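PDB 4U63: DNA photolyase from Agrobacterium tumefaciens, which repairs cyclobutane pyrimidine dimers in ultraviolet-damaged DNA, using light, a flavin cofactor and a methenyltetrahydrofolate antenna chromophore. Local coordinates for residues A[379-387]-A[399-407]; A[99-107]-A[132-141]. One frame throughout, in Å; residues are numbered along the deposited sequence.

Contact 1: A[379-387]-A[399-407]; sequences DWRKGEKWF and NAANWQWVA. With FAD (flavin-adenine dinucleotide), chain C.
W403 enters the face of helix 380-387 as a knob among W380, G383, E384 and F387, in a buried, roughly antiparallel helix-helix contact that forms one wall of the flavin pocket. The two axes approach to 9.9 Å at 147°. Against one face of the W403 indole lie the backbone of helix 380-387 and the root of the E384 side chain: G383 CA stands over the six-membered ring, 3.9 Å from its centroid, and E384 CB over the five-membered ring. With no side chain at G383, the indole lies directly on the main chain, W403 CZ2 being 3.3 Å from G383 C. The flavin methyl C7M sits over the opposite face, toward its rim. F387 completes the socket in an offset edge-to-face pair, the edge of W403 directed at the phenyl face with the planes at 71°. Farther along, W380 holds its CG wedged between both main-chain neighbours of CA (chi1 61°), which brings its ring to Q404, whose CG makes a CH-pi contact over the face; the Q404 amide itself is held by K316 and L313. A407 CB packs at 3.8 Å from W380 CD1. N399 ND2 donates to E384 O (3.0 Å), which lies almost within the amide plane. This bond helps orient the amide, with N399 OD1 3.3 Å from flavin N5. One turn on, N402 binds the adenine through both amide atoms, its ND2 reaching N1A at 3.0 Å. The chemistry implies a flavin environment set by an oriented amide and a tightly packed indole, which probably tunes the cofactor's redox behaviour.

Contact 2: A[99-107]-A[132-141]; sequences AERILRDLI and LKQKLRDDGL. With SO4 (sulfate ion), chain E; SO4 (sulfate ion), chain O.
R104 reaches across to D139 and grips it end-on, NH1 and NH2 both donating to the single oxygen OD2, NH2 at 2.8 Å. The guanidinium and carboxylate planes stand 77° apart, and OD2 lies somewhat tilted from the guanidinium plane. Beneath the charged group, L136 CD2 lies loosely over one guanidinium face, at van der Waals range or a little beyond. Apolar contacts continue inward: L132 CD2 meets L103 CD1 at 3.7 Å, while its other branch, CD1, rests on E100 CB at 3.6 Å. At the far end I107 and L141 meet tip to tip, I107 CG2 against L141 CD2 at 3.7 Å. Behind the salt bridge stands E100, one turn earlier on the same helix as R104. Its extended chain, with CG turned away from the backbone N (chi1 -174°), carries OE2 to R104 NE at 2.9 Å, and NH2 shares that acceptor. The arginine is thus held side-on by E100 and end-on by D139, so its rotation is fixed from two edges. E100 OE1 also lies 3.4 Å from K135 CD, the two chains crossing nearly at right angles. D139 and L141 are placed by the end of helix 132-138, a Schellman motif in which G140, with positive phi, lets L141 N bond to L136 O at 3.1 Å and turns the chain toward strand 142-146. The axes run 34° apart, and I107 and L132 also touch strand 27-31, while L136 packs on V143. Such neighbouring, near-parallel helices covering one face of a parallel sheet are characteristic of the Rossmann-like alpha/beta domain of photolyases.

Contact 2 comes first along the chain and closes before contact 1 opens. Their centres lie 36 Å apart, with nearest atoms about 23 Å from each other, and they share no helix or strand. Contact 2 joins helices 99-110 and 123-138, which flank strand 114-118 in sequence and pack against the five-stranded parallel beta-sheet of the N-terminal photolyase region. Contact 1 joins helices 380-390 and 398-407 of the FAD-binding region, closer to the centre of the chain and directly beside the flavin. One contact therefore belongs to the alpha/beta framework and the other to the helical cofactor site, reflecting the two-part architecture common to photolyases.

Contact 1: A[379-387]-A[399-407]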
loop_
_atom_site.group_PDB
_atom_site.type_symbol
_atom_site.label_atom_id
_atom_site.label_comp_id
_atom_site.label_asym_id
_atom_site.label_seq_id
_atom_site.Cartn_x
_atom_site.Cartn_y
_atom_site.Cartn_z
ATOM N N ASP A 379 8.908 -19.504 4.163
ATOM C CA ASP A 379 7.509 -19.152 4.435
ATOM C C ASP A 379 7.151 -17.758 3.908
ATOM O O ASP A 379 7.782 -16.767 4.273
ATOM C CB ASP A 379 7.287 -19.222 5.957
ATOM C CG ASP A 379 5.832 -19.109 6.366
ATOM O OD1 ASP A 379 4.986 -18.638 5.585
ATOM O OD2 ASP A 379 5.537 -19.501 7.510
ATOM N N TRP A 380 6.145 -17.696 3.043
ATOM C CA TRP A 380 5.707 -16.418 2.455
ATOM C C TRP A 380 5.354 -15.351 3.501
ATOM O O TRP A 380 5.501 -14.158 3.249
ATOM C CB TRP A 380 4.534 -16.621 1.492
ATOM C CG TRP A 380 3.280 -17.195 2.078
ATOM C CD1 TRP A 380 2.912 -18.507 2.088
ATOM C CD2 TRP A 380 2.207 -16.476 2.703
ATOM N NE1 TRP A 380 1.693 -18.656 2.689
ATOM C CE2 TRP A 380 1.236 -17.430 3.083
ATOM C CE3 TRP A 380 1.980 -15.125 2.994
ATOM C CZ2 TRP A 380 0.049 -17.077 3.726
ATOM C CZ3 TRP A 380 0.793 -14.773 3.637
ATOM C CH2 TRP A 380 -0.157 -15.750 3.994
ATOM N N ARG A 381 4.918 -15.794 4.685
ATOM C CA ARG A 381 4.570 -14.886 5.767
ATOM C C ARG A 381 5.788 -14.060 6.196
ATOM O O ARG A 381 5.640 -12.918 6.613
ATOM C CB ARG A 381 4.013 -15.658 6.959
ATOM C CG ARG A 381 2.704 -16.379 6.702
ATOM C CD ARG A 381 2.552 -17.525 7.721
ATOM N NE ARG A 381 1.398 -18.367 7.453
ATOM C CZ ARG A 381 1.364 -19.438 6.644
ATOM N NH1 ARG A 381 2.440 -19.867 5.958
ATOM N NH2 ARG A 381 0.219 -20.094 6.516
ATOM N N LYS A 382 6.989 -14.633 6.082
ATOM C CA LYS A 382 8.209 -13.888 6.416
ATOM C C LYS A 382 8.458 -12.769 5.410
ATOM O O LYS A 382 8.837 -11.664 5.790
ATOM C CB LYS A 382 9.411 -14.818 6.505
ATOM C CG LYS A 382 9.347 -15.742 7.717
ATOM C CD LYS A 382 10.371 -16.856 7.644
ATOM C CE LYS A 382 11.800 -16.365 7.792
ATOM N NZ LYS A 382 12.070 -15.766 9.128
ATOM N N GLY A 383 8.243 -13.057 4.131
ATOM C CA GLY A 383 8.349 -12.030 3.088
ATOM C C GLY A 383 7.298 -10.938 3.256
ATOM O O GLY A 383 7.586 -9.749 3.119
ATOM N N GLU A 384 6.068 -11.360 3.543
ATOM C CA GLU A 384 4.966 -10.441 3.813
ATOM C C GLU A 384 5.330 -9.468 4.944
ATOM O O GLU A 384 5.120 -8.246 4.826
ATOM C CB GLU A 384 3.699 -11.251 4.162
ATOM C CG GLU A 384 2.399 -10.457 4.143
ATOM C CD GLU A 384 2.069 -9.728 5.440
ATOM O OE1 GLU A 384 2.654 -10.031 6.500
ATOM O OE2 GLU A 384 1.196 -8.837 5.400
ATOM N N LYS A 385 5.879 -10.007 6.039
ATOM C CA LYS A 385 6.287 -9.185 7.181
ATOM C C LYS A 385 7.412 -8.224 6.826
ATOM O O LYS A 385 7.405 -7.086 7.265
ATOM C CB LYS A 385 6.704 -10.051 8.373
ATOM C CG LYS A 385 5.539 -10.758 9.030
ATOM C CD LYS A 385 5.932 -11.495 10.302
ATOM C CE LYS A 385 4.763 -12.294 10.868
ATOM N NZ LYS A 385 4.231 -13.311 9.927
ATOM N N TRP A 386 8.372 -8.677 6.025
ATOM C CA TRP A 386 9.475 -7.804 5.595
ATOM C C TRP A 386 8.919 -6.626 4.786
ATOM O O TRP A 386 9.274 -5.476 5.026
ATOM C CB TRP A 386 10.517 -8.560 4.760
ATOM C CG TRP A 386 11.635 -7.654 4.295
ATOM C CD1 TRP A 386 11.831 -7.159 3.028
ATOM C CD2 TRP A 386 12.683 -7.106 5.100
ATOM N NE1 TRP A 386 12.944 -6.350 3.003
ATOM C CE2 TRP A 386 13.486 -6.300 4.257
ATOM C CE3 TRP A 386 13.027 -7.221 6.445
ATOM C CZ2 TRP A 386 14.614 -5.611 4.724
ATOM C CZ3 TRP A 386 14.164 -6.537 6.912
ATOM C CH2 TRP A 386 14.933 -5.747 6.051
ATOM N N PHE A 387 8.016 -6.931 3.851
ATOM C CA PHE A 387 7.363 -5.894 3.045
ATOM C C PHE A 387 6.567 -4.926 3.916
ATOM O O PHE A 387 6.564 -3.731 3.669
ATOM C CB PHE A 387 6.437 -6.524 1.995
ATOM C CG PHE A 387 7.120 -6.892 0.694
ATOM C CD1 PHE A 387 8.484 -7.199 0.628
ATOM C CD2 PHE A 387 6.380 -6.948 -0.478
ATOM C CE1 PHE A 387 9.078 -7.543 -0.578
ATOM C CE2 PHE A 387 6.976 -7.290 -1.685
ATOM C CZ PHE A 387 8.321 -7.586 -1.741
ATOM N N ASN A 399 -0.907 -6.434 0.178
ATOM C CA ASN A 399 0.315 -7.163 0.481
ATOM C C ASN A 399 0.006 -8.660 0.662
ATOM O O ASN A 399 0.544 -9.510 -0.055
ATOM C CB ASN A 399 0.983 -6.569 1.720
ATOM C CG ASN A 399 2.429 -6.994 1.881
ATOM O OD1 ASN A 399 3.141 -7.228 0.905
ATOM N ND2 ASN A 399 2.874 -7.085 3.129
ATOM N N ALA A 400 -0.896 -8.965 1.587
ATOM C CA ALA A 400 -1.307 -10.350 1.845
ATOM C C ALA A 400 -1.814 -11.067 0.596
ATOM O O ALA A 400 -1.401 -12.184 0.301
ATOM C CB ALA A 400 -2.383 -10.394 2.927
ATOM N N ALA A 401 -2.712 -10.409 -0.136
ATOM C CA ALA A 401 -3.304 -11.026 -1.332
ATOM C C ALA A 401 -2.242 -11.381 -2.360
ATOM O O ALA A 401 -2.232 -12.475 -2.906
ATOM C CB ALA A 401 -4.335 -10.110 -1.956
ATOM N N ASN A 402 -1.348 -10.434 -2.642
ATOM C CA ASN A 402 -0.318 -10.675 -3.650
ATOM C C ASN A 402 0.672 -11.761 -3.245
ATOM O O ASN A 402 1.037 -12.589 -4.062
ATOM C CB ASN A 402 0.385 -9.369 -4.045
ATOM C CG ASN A 402 -0.448 -8.536 -5.006
ATOM O OD1 ASN A 402 -0.453 -8.801 -6.206
ATOM N ND2 ASN A 402 -1.157 -7.545 -4.492
ATOM N N TRP A 403 1.088 -11.771 -1.984
ATOM C CA TRP A 403 1.930 -12.869 -1.483
ATOM C C TRP A 403 1.247 -14.235 -1.648
ATOM O O TRP A 403 1.879 -15.199 -2.100
ATOM C CB TRP A 403 2.343 -12.632 -0.028
ATOM C CG TRP A 403 3.511 -11.691 0.083
ATOM C CD1 TRP A 403 3.470 -10.358 0.336
ATOM C CD2 TRP A 403 4.885 -12.034 -0.082
ATOM N NE1 TRP A 403 4.751 -9.833 0.340
ATOM C CE2 TRP A 403 5.636 -10.847 0.078
ATOM C CE3 TRP A 403 5.558 -13.235 -0.365
ATOM C CZ2 TRP A 403 7.020 -10.830 -0.013
ATOM C CZ3 TRP A 403 6.929 -13.223 -0.462
ATOM C CH2 TRP A 403 7.654 -12.021 -0.290
ATOM N N GLN A 404 -0.040 -14.317 -1.313
ATOM C CA GLN A 404 -0.774 -15.581 -1.473
ATOM C C GLN A 404 -0.858 -16.042 -2.935
ATOM O O GLN A 404 -0.728 -17.237 -3.212
ATOM C CB GLN A 404 -2.165 -15.510 -0.837
ATOM C CG GLN A 404 -2.111 -15.432 0.686
ATOM C CD GLN A 404 -2.870 -16.556 1.396
ATOM O OE1 GLN A 404 -2.914 -17.688 0.930
ATOM N NE2 GLN A 404 -3.443 -16.238 2.535
ATOM N N TRP A 405 -1.054 -15.107 -3.865
ATOM C CA TRP A 405 -1.084 -15.465 -5.298
ATOM C C TRP A 405 0.267 -15.999 -5.759
ATOM O O TRP A 405 0.330 -17.009 -6.451
ATOM C CB TRP A 405 -1.511 -14.283 -6.175
ATOM C CG TRP A 405 -2.967 -13.943 -6.075
ATOM C CD1 TRP A 405 -4.028 -14.823 -6.017
ATOM C CD2 TRP A 405 -3.537 -12.637 -6.040
ATOM N NE1 TRP A 405 -5.210 -14.130 -5.940
ATOM C CE2 TRP A 405 -4.943 -12.792 -5.954
ATOM C CE3 TRP A 405 -3.005 -11.343 -6.080
ATOM C CZ2 TRP A 405 -5.808 -11.703 -5.891
ATOM C CZ3 TRP A 405 -3.870 -10.269 -6.012
ATOM C CH2 TRP A 405 -5.255 -10.454 -5.925
ATOM N N VAL A 406 1.353 -15.337 -5.355
ATOM C CA VAL A 406 2.689 -15.822 -5.714
ATOM C C VAL A 406 2.940 -17.219 -5.106
ATOM O O VAL A 406 3.560 -18.077 -5.740
ATOM C CB VAL A 406 3.801 -14.833 -5.306
ATOM C CG1 VAL A 406 5.172 -15.398 -5.672
ATOM C CG2 VAL A 406 3.607 -13.500 -6.013
ATOM N N ALA A 407 2.428 -17.433 -3.896
ATOM C CA ALA A 407 2.576 -18.705 -3.163
ATOM C C ALA A 407 1.728 -19.860 -3.706
ATOM O O ALA A 407 1.920 -21.006 -3.297
ATOM C CB ALA A 407 2.264 -18.490 -1.689
HETATM P PA FAD C . 0.313 1.599 -10.843
HETATM O O1A FAD C . 0.763 0.635 -11.892
HETATM O O2A FAD C . 0.368 3.061 -11.139
HETATM O O5B FAD C . -1.157 1.131 -10.400
HETATM C C5B FAD C . -2.116 2.043 -9.853
HETATM C C4B FAD C . -2.657 1.560 -8.516
HETATM O O4B FAD C . -3.309 0.298 -8.645
HETATM C C3B FAD C . -1.587 1.350 -7.470
HETATM O O3B FAD C . -1.173 2.585 -6.863
HETATM C C2B FAD C . -2.268 0.391 -6.518
HETATM O O2B FAD C . -3.134 1.076 -5.610
HETATM C C1B FAD C . -3.101 -0.461 -7.443
HETATM N N9A FAD C . -2.455 -1.734 -7.834
HETATM C C8A FAD C . -1.681 -1.930 -8.916
HETATM N N7A FAD C . -1.277 -3.214 -9.002
HETATM C C5A FAD C . -1.820 -3.877 -7.959
HETATM C C6A FAD C . -1.779 -5.256 -7.466
HETATM N N6A FAD C . -1.073 -6.193 -8.130
HETATM N N1A FAD C . -2.467 -5.530 -6.334
HETATM C C2A FAD C . -3.164 -4.580 -5.668
HETATM N N3A FAD C . -3.239 -3.297 -6.076
HETATM C C4A FAD C . -2.594 -2.901 -7.192
HETATM N N1 FAD C . 0.347 -2.815 -3.447
HETATM C C2 FAD C . 0.038 -1.993 -2.421
HETATM O O2 FAD C . -0.645 -0.978 -2.686
HETATM N N3 FAD C . 0.439 -2.248 -1.150
HETATM C C4 FAD C . 1.173 -3.344 -0.832
HETATM O O4 FAD C . 1.530 -3.584 0.351
HETATM C C4X FAD C . 1.556 -4.279 -1.909
HETATM N N5 FAD C . 2.314 -5.395 -1.697
HETATM C C5X FAD C . 2.619 -6.242 -2.723
HETATM C C6 FAD C . 3.364 -7.393 -2.506
HETATM C C7 FAD C . 3.694 -8.260 -3.552
HETATM C C7M FAD C . 4.508 -9.507 -3.295
HETATM C C8 FAD C . 3.248 -7.950 -4.929
HETATM C C8M FAD C . 3.568 -8.854 -6.100
HETATM C C9 FAD C . 2.514 -6.816 -5.151
HETATM C C9A FAD C . 2.169 -5.939 -4.119
HETATM N N10 FAD C . 1.409 -4.756 -4.362
HETATM C C10 FAD C . 1.089 -3.927 -3.274
HETATM C "C1'" FAD C . 0.875 -4.425 -5.689
HETATM C "C2'" FAD C . 1.676 -3.556 -6.634
HETATM O "O2'" FAD C . 2.982 -4.119 -6.803
HETATM C "C3'" FAD C . 1.747 -2.115 -6.169
HETATM O "O3'" FAD C . 0.442 -1.589 -5.943
HETATM C "C4'" FAD C . 2.462 -1.285 -7.235
HETATM O "O4'" FAD C . 3.831 -1.679 -7.291
HETATM C "C5'" FAD C . 2.354 0.185 -6.886
HETATM O "O5'" FAD C . 3.016 1.015 -7.852
HETATM P P FAD C . 2.158 2.129 -8.628
HETATM O O1P FAD C . 3.086 2.898 -9.501
HETATM O O2P FAD C . 1.355 2.943 -7.652
HETATM O O3P FAD C . 1.163 1.227 -9.510
HETATM O O HOH W 1 -1.015 -7.574 4.390
#

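Contact 2: A[99-107]-A[132-141]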
loop_
_atom_site.group_PDB
_atom_site.type_symbol
_atom_site.label_atom_id
_atom_site.label_comp_id
_atom_site.label_asym_id
_atom_site.label_seq_id
_atom_site.Cartn_x
_atom_site.Cartn_y
_atom_site.Cartn_z
ATOM N N ALA A 99 -9.072 4.732 22.041
ATOM C CA ALA A 99 -9.912 5.603 21.210
ATOM C C ALA A 99 -11.194 6.007 21.933
ATOM O O ALA A 99 -11.582 7.170 21.899
ATOM C CB ALA A 99 -10.242 4.927 19.890
ATOM N N GLU A 100 -11.842 5.049 22.594
ATOM C CA GLU A 100 -13.084 5.346 23.305
ATOM C C GLU A 100 -12.866 6.395 24.394
ATOM O O GLU A 100 -13.627 7.351 24.486
ATOM C CB GLU A 100 -13.704 4.088 23.907
ATOM C CG GLU A 100 -15.070 4.358 24.517
ATOM C CD GLU A 100 -15.659 3.177 25.273
ATOM O OE1 GLU A 100 -15.030 2.110 25.363
ATOM O OE2 GLU A 100 -16.774 3.338 25.795
ATOM N N ARG A 101 -11.831 6.200 25.211
ATOM C CA ARG A 101 -11.501 7.133 26.293
ATOM C C ARG A 101 -11.172 8.525 25.730
ATOM O O ARG A 101 -11.647 9.536 26.249
ATOM C CB ARG A 101 -10.334 6.575 27.127
ATOM C CG ARG A 101 -10.149 7.187 28.510
ATOM C CD ARG A 101 -9.285 8.436 28.500
ATOM N NE ARG A 101 -7.964 8.202 27.902
ATOM C CZ ARG A 101 -7.180 9.143 27.363
ATOM N NH1 ARG A 101 -7.559 10.426 27.319
ATOM N NH2 ARG A 101 -6.001 8.796 26.851
ATOM N N ILE A 102 -10.377 8.570 24.666
ATOM C CA ILE A 102 -10.001 9.850 24.040
ATOM C C ILE A 102 -11.226 10.570 23.477
ATOM O O ILE A 102 -11.404 11.774 23.692
ATOM C CB ILE A 102 -8.932 9.648 22.942
ATOM C CG1 ILE A 102 -7.587 9.345 23.597
ATOM C CG2 ILE A 102 -8.804 10.873 22.041
ATOM C CD1 ILE A 102 -6.623 8.641 22.680
ATOM N N LEU A 103 -12.065 9.832 22.760
ATOM C CA LEU A 103 -13.260 10.423 22.163
ATOM C C LEU A 103 -14.241 10.913 23.229
ATOM O O LEU A 103 -14.777 12.004 23.111
ATOM C CB LEU A 103 -13.923 9.451 21.192
ATOM C CG LEU A 103 -13.140 9.199 19.897
ATOM C CD1 LEU A 103 -13.758 8.046 19.136
ATOM C CD2 LEU A 103 -13.076 10.439 19.004
ATOM N N ARG A 104 -14.458 10.114 24.273
ATOM C CA ARG A 104 -15.324 10.532 25.381
ATOM C C ARG A 104 -14.811 11.793 26.074
ATOM O O ARG A 104 -15.596 12.674 26.424
ATOM C CB ARG A 104 -15.488 9.406 26.398
ATOM C CG ARG A 104 -16.422 8.310 25.946
ATOM C CD ARG A 104 -16.496 7.224 27.003
ATOM N NE ARG A 104 -17.309 6.081 26.588
ATOM C CZ ARG A 104 -18.645 6.050 26.589
ATOM N NH1 ARG A 104 -19.359 7.108 26.976
ATOM N NH2 ARG A 104 -19.279 4.944 26.196
ATOM N N ASP A 105 -13.495 11.872 26.268
ATOM C CA ASP A 105 -12.881 13.051 26.867
ATOM C C ASP A 105 -13.048 14.285 25.966
ATOM O O ASP A 105 -13.378 15.362 26.462
ATOM C CB ASP A 105 -11.405 12.800 27.185
ATOM C CG ASP A 105 -11.205 11.839 28.357
ATOM O OD1 ASP A 105 -12.195 11.271 28.889
ATOM O OD2 ASP A 105 -10.035 11.646 28.752
ATOM N N LEU A 106 -12.834 14.129 24.658
ATOM C CA LEU A 106 -13.065 15.233 23.699
ATOM C C LEU A 106 -14.523 15.679 23.679
ATOM O O LEU A 106 -14.814 16.872 23.646
ATOM C CB LEU A 106 -12.639 14.850 22.277
ATOM C CG LEU A 106 -11.142 14.882 21.990
ATOM C CD1 LEU A 106 -10.853 14.246 20.638
ATOM C CD2 LEU A 106 -10.604 16.306 22.027
ATOM N N ILE A 107 -15.428 14.709 23.696
ATOM C CA ILE A 107 -16.868 14.970 23.729
ATOM C C ILE A 107 -17.241 15.769 24.977
ATOM O O ILE A 107 -17.928 16.789 24.883
ATOM C CB ILE A 107 -17.661 13.644 23.646
ATOM C CG1 ILE A 107 -17.576 13.074 22.230
ATOM C CG2 ILE A 107 -19.126 13.827 24.025
ATOM C CD1 ILE A 107 -17.837 11.591 22.145
ATOM N N LEU A 132 -16.982 0.389 18.837
ATOM C CA LEU A 132 -16.916 1.742 19.351
ATOM C C LEU A 132 -18.201 2.501 19.057
ATOM O O LEU A 132 -18.736 3.195 19.933
ATOM C CB LEU A 132 -15.720 2.463 18.739
ATOM C CG LEU A 132 -15.497 3.903 19.173
ATOM C CD1 LEU A 132 -15.256 4.013 20.668
ATOM C CD2 LEU A 132 -14.329 4.456 18.387
ATOM N N LYS A 133 -18.694 2.349 17.826
ATOM C CA LYS A 133 -19.921 3.000 17.378
ATOM C C LYS A 133 -21.104 2.616 18.259
ATOM O O LYS A 133 -21.870 3.488 18.684
ATOM C CB LYS A 133 -20.192 2.637 15.921
ATOM C CG LYS A 133 -21.410 3.288 15.306
ATOM C CD LYS A 133 -21.384 3.180 13.790
ATOM C CE LYS A 133 -21.540 1.742 13.320
ATOM N NZ LYS A 133 -21.579 1.665 11.833
ATOM N N GLN A 134 -21.249 1.320 18.547
ATOM C CA GLN A 134 -22.333 0.864 19.415
ATOM C C GLN A 134 -22.221 1.438 20.833
ATOM O O GLN A 134 -23.227 1.830 21.420
ATOM C CB GLN A 134 -22.382 -0.668 19.475
ATOM C CG GLN A 134 -23.588 -1.226 20.225
ATOM C CD GLN A 134 -24.904 -0.811 19.595
ATOM O OE1 GLN A 134 -25.147 -1.083 18.423
ATOM N NE2 GLN A 134 -25.756 -0.151 20.366
ATOM N N LYS A 135 -21.012 1.467 21.385
ATOM C CA LYS A 135 -20.807 2.008 22.737
ATOM C C LYS A 135 -21.160 3.487 22.809
ATOM O O LYS A 135 -21.811 3.917 23.750
ATOM C CB LYS A 135 -19.363 1.814 23.206
ATOM C CG LYS A 135 -19.051 0.396 23.657
ATOM C CD LYS A 135 -17.579 0.257 23.993
ATOM C CE LYS A 135 -17.154 -1.197 24.108
ATOM N NZ LYS A 135 -17.632 -1.850 25.355
ATOM N N LEU A 136 -20.732 4.257 21.813
ATOM C CA LEU A 136 -21.025 5.683 21.791
ATOM C C LEU A 136 -22.520 5.938 21.580
ATOM O O LEU A 136 -23.102 6.793 22.257
ATOM C CB LEU A 136 -20.178 6.398 20.728
ATOM C CG LEU A 136 -18.657 6.409 20.979
ATOM C CD1 LEU A 136 -17.942 7.164 19.869
ATOM C CD2 LEU A 136 -18.298 7.012 22.331
ATOM N N ARG A 137 -23.137 5.197 20.659
ATOM C CA ARG A 137 -24.579 5.323 20.412
ATOM C C ARG A 137 -25.408 4.954 21.636
ATOM O O ARG A 137 -26.425 5.592 21.908
ATOM C CB ARG A 137 -25.007 4.496 19.207
ATOM C CG ARG A 137 -24.595 5.112 17.882
ATOM C CD ARG A 137 -24.916 4.190 16.726
ATOM N NE ARG A 137 -24.747 4.860 15.432
ATOM C CZ ARG A 137 -24.796 4.250 14.247
ATOM N NH1 ARG A 137 -25.002 2.933 14.160
ATOM N NH2 ARG A 137 -24.633 4.957 13.135
ATOM N N ASP A 138 -24.962 3.939 22.374
ATOM C CA ASP A 138 -25.617 3.531 23.616
ATOM C C ASP A 138 -25.623 4.652 24.667
ATOM O O ASP A 138 -26.493 4.690 25.504
ATOM C CB ASP A 138 -24.959 2.266 24.201
ATOM C CG ASP A 138 -25.336 0.982 23.441
ATOM O OD1 ASP A 138 -26.246 1.024 22.585
ATOM O OD2 ASP A 138 -24.716 -0.079 23.703
ATOM N N ASP A 139 -24.650 5.564 24.605
ATOM C CA ASP A 139 -24.640 6.730 25.500
ATOM C C ASP A 139 -25.224 7.991 24.849
ATOM O O ASP A 139 -25.005 9.099 25.329
ATOM C CB ASP A 139 -23.218 6.980 26.033
ATOM C CG ASP A 139 -22.872 6.084 27.226
ATOM O OD1 ASP A 139 -23.746 5.814 28.063
ATOM O OD2 ASP A 139 -21.702 5.655 27.305
ATOM N N GLY A 140 -25.988 7.813 23.776
ATOM C CA GLY A 140 -26.750 8.890 23.184
ATOM C C GLY A 140 -25.963 9.837 22.314
ATOM O O GLY A 140 -26.369 10.972 22.134
ATOM N N LEU A 141 -24.841 9.372 21.774
ATOM C CA LEU A 141 -24.051 10.163 20.825
ATOM C C LEU A 141 -24.393 9.749 19.406
ATOM O O LEU A 141 -24.704 8.587 19.147
ATOM C CB LEU A 141 -22.556 9.985 21.092
ATOM C CG LEU A 141 -22.158 10.613 22.433
ATOM C CD1 LEU A 141 -21.023 9.864 23.108
ATOM C CD2 LEU A 141 -21.827 12.085 22.230
HETATM S S SO4 E . -23.300 4.435 9.694
HETATM O O1 SO4 E . -24.367 3.841 10.520
HETATM O O2 SO4 E . -23.325 5.905 9.767
HETATM O O3 SO4 E . -22.009 3.924 10.200
HETATM O O4 SO4 E . -23.493 4.039 8.284
HETATM S S SO4 O . -5.551 5.075 27.971
HETATM O O1 SO4 O . -6.830 4.543 28.489
HETATM O O2 SO4 O . -4.714 5.554 29.091
HETATM O O3 SO4 O . -4.826 4.008 27.250
HETATM O O4 SO4 O . -5.828 6.181 27.032
#